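Local coordinates for inositol-1-monophosphatase (Thermotoga maritima, PDB 2P3N), which hydrolyses fructose 1,6-bisphosphate, both isomers of inositol 1-phosphate and several other phosphomonoesters, with magnesium as its cofactor, at residues A[7-12]-A[108-112]; A[42-46]-A[64-68]. One frame throughout, in Å; residues are numbered along the deposited sequence.

Interaction 1. Residues A[7-12]-A[108-112]; sequences SIKLLR and LGVVH
S7, L11 and R12 of helix 2-21 rest on V110 and H112 of strand 105-113, a helix-on-sheet contact in the layered alpha/beta fold of the inositol monophosphatase superfamily. Helix and strand run nearly alongside each other, their axes 24° apart and 8.6 Å at closest approach. Every second residue of the strand, L108, V110 and H112, sends its CB toward the helix. V110 meets S7 tightly, CG1 standing 3.5 Å from S7 CB, while its other methyl, CG2, lies 4.2 Å from L11 CD1. L11 CB also packs on H112 CB, and L11 O sits obliquely to the imidazole, 3.2 Å from H112 CD2.

With CG anti to the backbone N (chi1 177°), H112 carries its ring along beneath the end of the segment 7-12. There R12 crosses it at about a right angle: R12 CG lies over one ring face, 4.0 Å from the centroid of the H112 ring, in a CH-pi contact. The extended R12 chain then runs away from the imidazole, leaving the guanidinium plane steeply inclined to the ring, and I8 CG2 lies over one guanidinium face, toward its rim. R12 forms a salt bridge to E133 of a neighbouring subunit, tying this buried packing to the tetramer. T119 OG1, on the adjoining strand, hydrogen-bonds both H112 ND1 and R12 NE, fixing the rotation of the ring. At the ring's other nitrogen a water lying in the ring plane joins the segments, 2.6 Å from H112 NE2 and donating to R12 O at 2.7 Å.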
# COMPACT_ATOMS: atom_id res chain seq x y z
N SER A 7 -19.84 -5.43 6.09
CA SER A 7 -18.86 -5.34 7.15
C SER A 7 -17.48 -5.00 6.62
O SER A 7 -16.77 -4.16 7.18
CB SER A 7 -18.81 -6.67 7.91
OG SER A 7 -20.08 -6.98 8.45
N ILE A 8 -17.08 -5.67 5.55
CA ILE A 8 -15.79 -5.43 4.93
C ILE A 8 -15.68 -3.98 4.47
O ILE A 8 -14.72 -3.29 4.81
CB ILE A 8 -15.58 -6.36 3.73
CG1 ILE A 8 -15.47 -7.80 4.23
CG2 ILE A 8 -14.32 -5.95 2.96
CD1 ILE A 8 -15.52 -8.85 3.12
N LYS A 9 -16.67 -3.53 3.70
CA LYS A 9 -16.65 -2.17 3.19
C LYS A 9 -16.75 -1.10 4.28
O LYS A 9 -16.21 -0.01 4.13
CB LYS A 9 -17.76 -1.99 2.17
CG LYS A 9 -17.64 -2.99 1.05
CD LYS A 9 -18.61 -2.75 -0.07
CE LYS A 9 -18.33 -3.72 -1.18
NZ LYS A 9 -19.38 -3.70 -2.23
N LEU A 10 -17.44 -1.43 5.36
CA LEU A 10 -17.63 -0.50 6.47
C LEU A 10 -16.33 -0.32 7.23
O LEU A 10 -15.91 0.79 7.50
CB LEU A 10 -18.67 -1.03 7.45
CG LEU A 10 -19.77 -0.15 8.04
CD1 LEU A 10 -20.26 -0.84 9.30
CD2 LEU A 10 -19.27 1.25 8.37
N LEU A 11 -15.70 -1.43 7.58
CA LEU A 11 -14.45 -1.34 8.31
C LEU A 11 -13.35 -0.75 7.45
O LEU A 11 -12.45 -0.10 7.96
CB LEU A 11 -14.02 -2.71 8.84
CG LEU A 11 -14.94 -3.40 9.85
CD1 LEU A 11 -14.07 -4.02 10.92
CD2 LEU A 11 -15.93 -2.44 10.47
N ARG A 12 -13.43 -0.98 6.14
CA ARG A 12 -12.43 -0.45 5.24
C ARG A 12 -12.57 1.06 5.11
O ARG A 12 -11.57 1.76 4.96
CB ARG A 12 -12.52 -1.12 3.87
CG ARG A 12 -11.73 -2.42 3.79
CD ARG A 12 -11.91 -3.15 2.48
NE ARG A 12 -11.01 -4.29 2.41
CZ ARG A 12 -10.94 -5.14 1.39
NH1 ARG A 12 -11.73 -4.99 0.33
NH2 ARG A 12 -10.07 -6.15 1.41
N LEU A 108 -20.35 -14.48 11.55
CA LEU A 108 -19.51 -13.70 10.66
C LEU A 108 -18.47 -12.93 11.46
O LEU A 108 -18.73 -12.49 12.57
CB LEU A 108 -20.42 -12.73 9.90
CG LEU A 108 -19.97 -11.69 8.88
CD1 LEU A 108 -21.22 -11.03 8.32
CD2 LEU A 108 -19.05 -10.64 9.50
N GLY A 109 -17.28 -12.77 10.89
CA GLY A 109 -16.23 -12.04 11.56
C GLY A 109 -15.35 -11.30 10.57
O GLY A 109 -15.06 -11.81 9.49
N VAL A 110 -14.94 -10.10 10.91
CA VAL A 110 -14.06 -9.34 10.03
C VAL A 110 -13.13 -8.49 10.88
O VAL A 110 -13.56 -7.86 11.85
CB VAL A 110 -14.86 -8.48 9.02
CG1 VAL A 110 -16.04 -7.85 9.70
CG2 VAL A 110 -13.96 -7.42 8.42
N VAL A 111 -11.84 -8.52 10.53
CA VAL A 111 -10.82 -7.74 11.24
C VAL A 111 -10.10 -6.93 10.17
O VAL A 111 -9.67 -7.47 9.15
CB VAL A 111 -9.78 -8.66 11.97
CG1 VAL A 111 -8.73 -7.83 12.68
CG2 VAL A 111 -10.48 -9.55 12.97
N HIS A 112 -9.98 -5.62 10.38
CA HIS A 112 -9.32 -4.78 9.40
C HIS A 112 -8.21 -3.90 9.99
O HIS A 112 -8.49 -2.92 10.68
CB HIS A 112 -10.34 -3.90 8.66
CG HIS A 112 -9.73 -2.95 7.69
ND1 HIS A 112 -9.01 -3.37 6.59
CD2 HIS A 112 -9.69 -1.59 7.66
CE1 HIS A 112 -8.56 -2.32 5.93
NE2 HIS A 112 -8.96 -1.23 6.56
O HOH W 1 -9.05 1.18 5.69

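Interaction 2. Residues A[42-46]-A[64-68]; sequences DREAQ and AEEGI. With MG (magnesium ion), chain E.
Q46 turns its CG anti to the backbone N (chi1 -167°) and stays extended beyond it, reaching from helix 40-56 into the turn at 64-68; E66 bends at chi2 (62°) and swings its carboxylate back toward D42. The Q46 amide settles against the backbone of E66 and the methyl of A64, with A64 CB 3.3 Å from Q46 CD. That backbone is tightly curled: E66 is the centre of an inverse gamma turn, closed by G67 N donating to E65 O at 2.8 Å.

The carboxylate planes of D42 and E66 are nearly perpendicular, and D42 OD1 comes 3.9 Å from E66 OE1. A water bridges these like charges, donating to D42 OD1 and to E66 OE1, 2.8 Å from each, and is itself a magnesium ligand. K31 forms a salt bridge with E66, while T39 and T84 hydrogen-bond D42, so this second shell is held from several sides. E65 needs no such intermediary: its extended chain puts OE1 2.1 Å from the magnesium. D79, the carbonyl of I81 and three waters complete the first magnesium site, characteristic of the magnesium-dependent phosphatases of the inositol monophosphatase superfamily.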
# COMPACT_ATOMS: atom_id res chain seq x y z
N ASP A 42 -11.66 6.52 19.22
CA ASP A 42 -12.22 5.19 19.46
C ASP A 42 -13.74 5.37 19.33
O ASP A 42 -14.43 4.59 18.67
CB ASP A 42 -11.90 4.69 20.88
CG ASP A 42 -10.42 4.31 21.07
OD1 ASP A 42 -10.12 3.10 21.19
OD2 ASP A 42 -9.56 5.22 21.11
N ARG A 43 -14.25 6.43 19.98
CA ARG A 43 -15.68 6.76 19.99
C ARG A 43 -16.21 7.21 18.64
O ARG A 43 -17.31 6.84 18.23
CB ARG A 43 -15.96 7.87 20.99
CG ARG A 43 -15.62 7.57 22.42
CD ARG A 43 -16.05 8.74 23.29
NE ARG A 43 -15.63 8.59 24.69
CZ ARG A 43 -14.39 8.78 25.12
NH1 ARG A 43 -13.44 9.13 24.26
NH2 ARG A 43 -14.10 8.61 26.40
N GLU A 44 -15.46 8.07 17.97
CA GLU A 44 -15.87 8.57 16.68
C GLU A 44 -15.95 7.41 15.70
O GLU A 44 -16.85 7.35 14.86
CB GLU A 44 -14.87 9.63 16.24
CG GLU A 44 -15.06 10.18 14.85
CD GLU A 44 -14.19 11.38 14.59
OE1 GLU A 44 -13.07 11.45 15.15
OE2 GLU A 44 -14.62 12.27 13.83
N ALA A 45 -15.00 6.49 15.81
CA ALA A 45 -14.95 5.33 14.94
C ALA A 45 -16.13 4.42 15.25
O ALA A 45 -16.74 3.84 14.34
CB ALA A 45 -13.66 4.57 15.15
N GLN A 46 -16.46 4.32 16.53
CA GLN A 46 -17.57 3.49 16.96
C GLN A 46 -18.90 4.07 16.51
O GLN A 46 -19.82 3.33 16.17
CB GLN A 46 -17.58 3.35 18.47
CG GLN A 46 -18.51 2.25 18.93
CD GLN A 46 -18.56 2.14 20.43
OE1 GLN A 46 -19.42 2.75 21.08
NE2 GLN A 46 -17.62 1.38 21.01
N ALA A 64 -20.74 -2.84 21.79
CA ALA A 64 -19.52 -2.16 21.39
C ALA A 64 -18.66 -1.83 22.62
O ALA A 64 -19.18 -1.39 23.66
CB ALA A 64 -19.87 -0.88 20.60
N GLU A 65 -17.36 -2.05 22.50
CA GLU A 65 -16.45 -1.80 23.60
C GLU A 65 -16.75 -0.51 24.34
O GLU A 65 -17.08 -0.52 25.52
CB GLU A 65 -15.00 -1.75 23.11
CG GLU A 65 -14.08 -1.13 24.13
CD GLU A 65 -12.64 -1.49 23.92
OE1 GLU A 65 -12.20 -1.45 22.75
OE2 GLU A 65 -11.96 -1.81 24.92
N GLU A 66 -16.64 0.60 23.64
CA GLU A 66 -16.87 1.90 24.23
C GLU A 66 -18.33 2.23 24.56
O GLU A 66 -18.95 3.04 23.87
CB GLU A 66 -16.29 2.97 23.31
CG GLU A 66 -14.91 3.46 23.70
CD GLU A 66 -13.86 2.37 23.65
OE1 GLU A 66 -13.54 1.92 22.53
OE2 GLU A 66 -13.37 1.97 24.72
N GLY A 67 -18.88 1.60 25.59
CA GLY A 67 -20.24 1.93 25.98
C GLY A 67 -21.44 1.04 25.71
O GLY A 67 -22.07 0.57 26.64
N ILE A 68 -21.79 0.82 24.44
CA ILE A 68 -22.96 0.00 24.10
C ILE A 68 -22.82 -1.47 24.46
O ILE A 68 -22.04 -2.20 23.85
CB ILE A 68 -23.27 0.10 22.59
CG1 ILE A 68 -23.12 1.56 22.13
CG2 ILE A 68 -24.68 -0.41 22.31
CD1 ILE A 68 -23.19 1.73 20.63
MG MG E . -10.63 -1.24 21.37
O HOH W 2 -11.59 0.77 20.96
O HOH W 3 -9.54 -0.35 22.70
O HOH W 4 -9.67 -2.88 22.28

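Interactions 1 and 2 lie on neighbouring helices: L11 of helix 2-21 packs on I49 of helix 40-56, and A45 returns the contact on V14. Their centres are 16 Å apart and their nearest atoms about 7 Å. Strands 105-113 and 61-64 belong to one mixed sheet; interaction 1 sets a helix on that sheet, interaction 2 sets one against the loop leaving its outer strand at A64. Interaction 2 is at the metal site itself, whereas interaction 1 stands behind it, the side chain of L11 being about 8 Å from that of the metal ligand D79 and about 11 Å from the magnesium. The two also differ outward: 7-12 meets other subunits, while no other chain of the assembly touches 42-46 or 64-68.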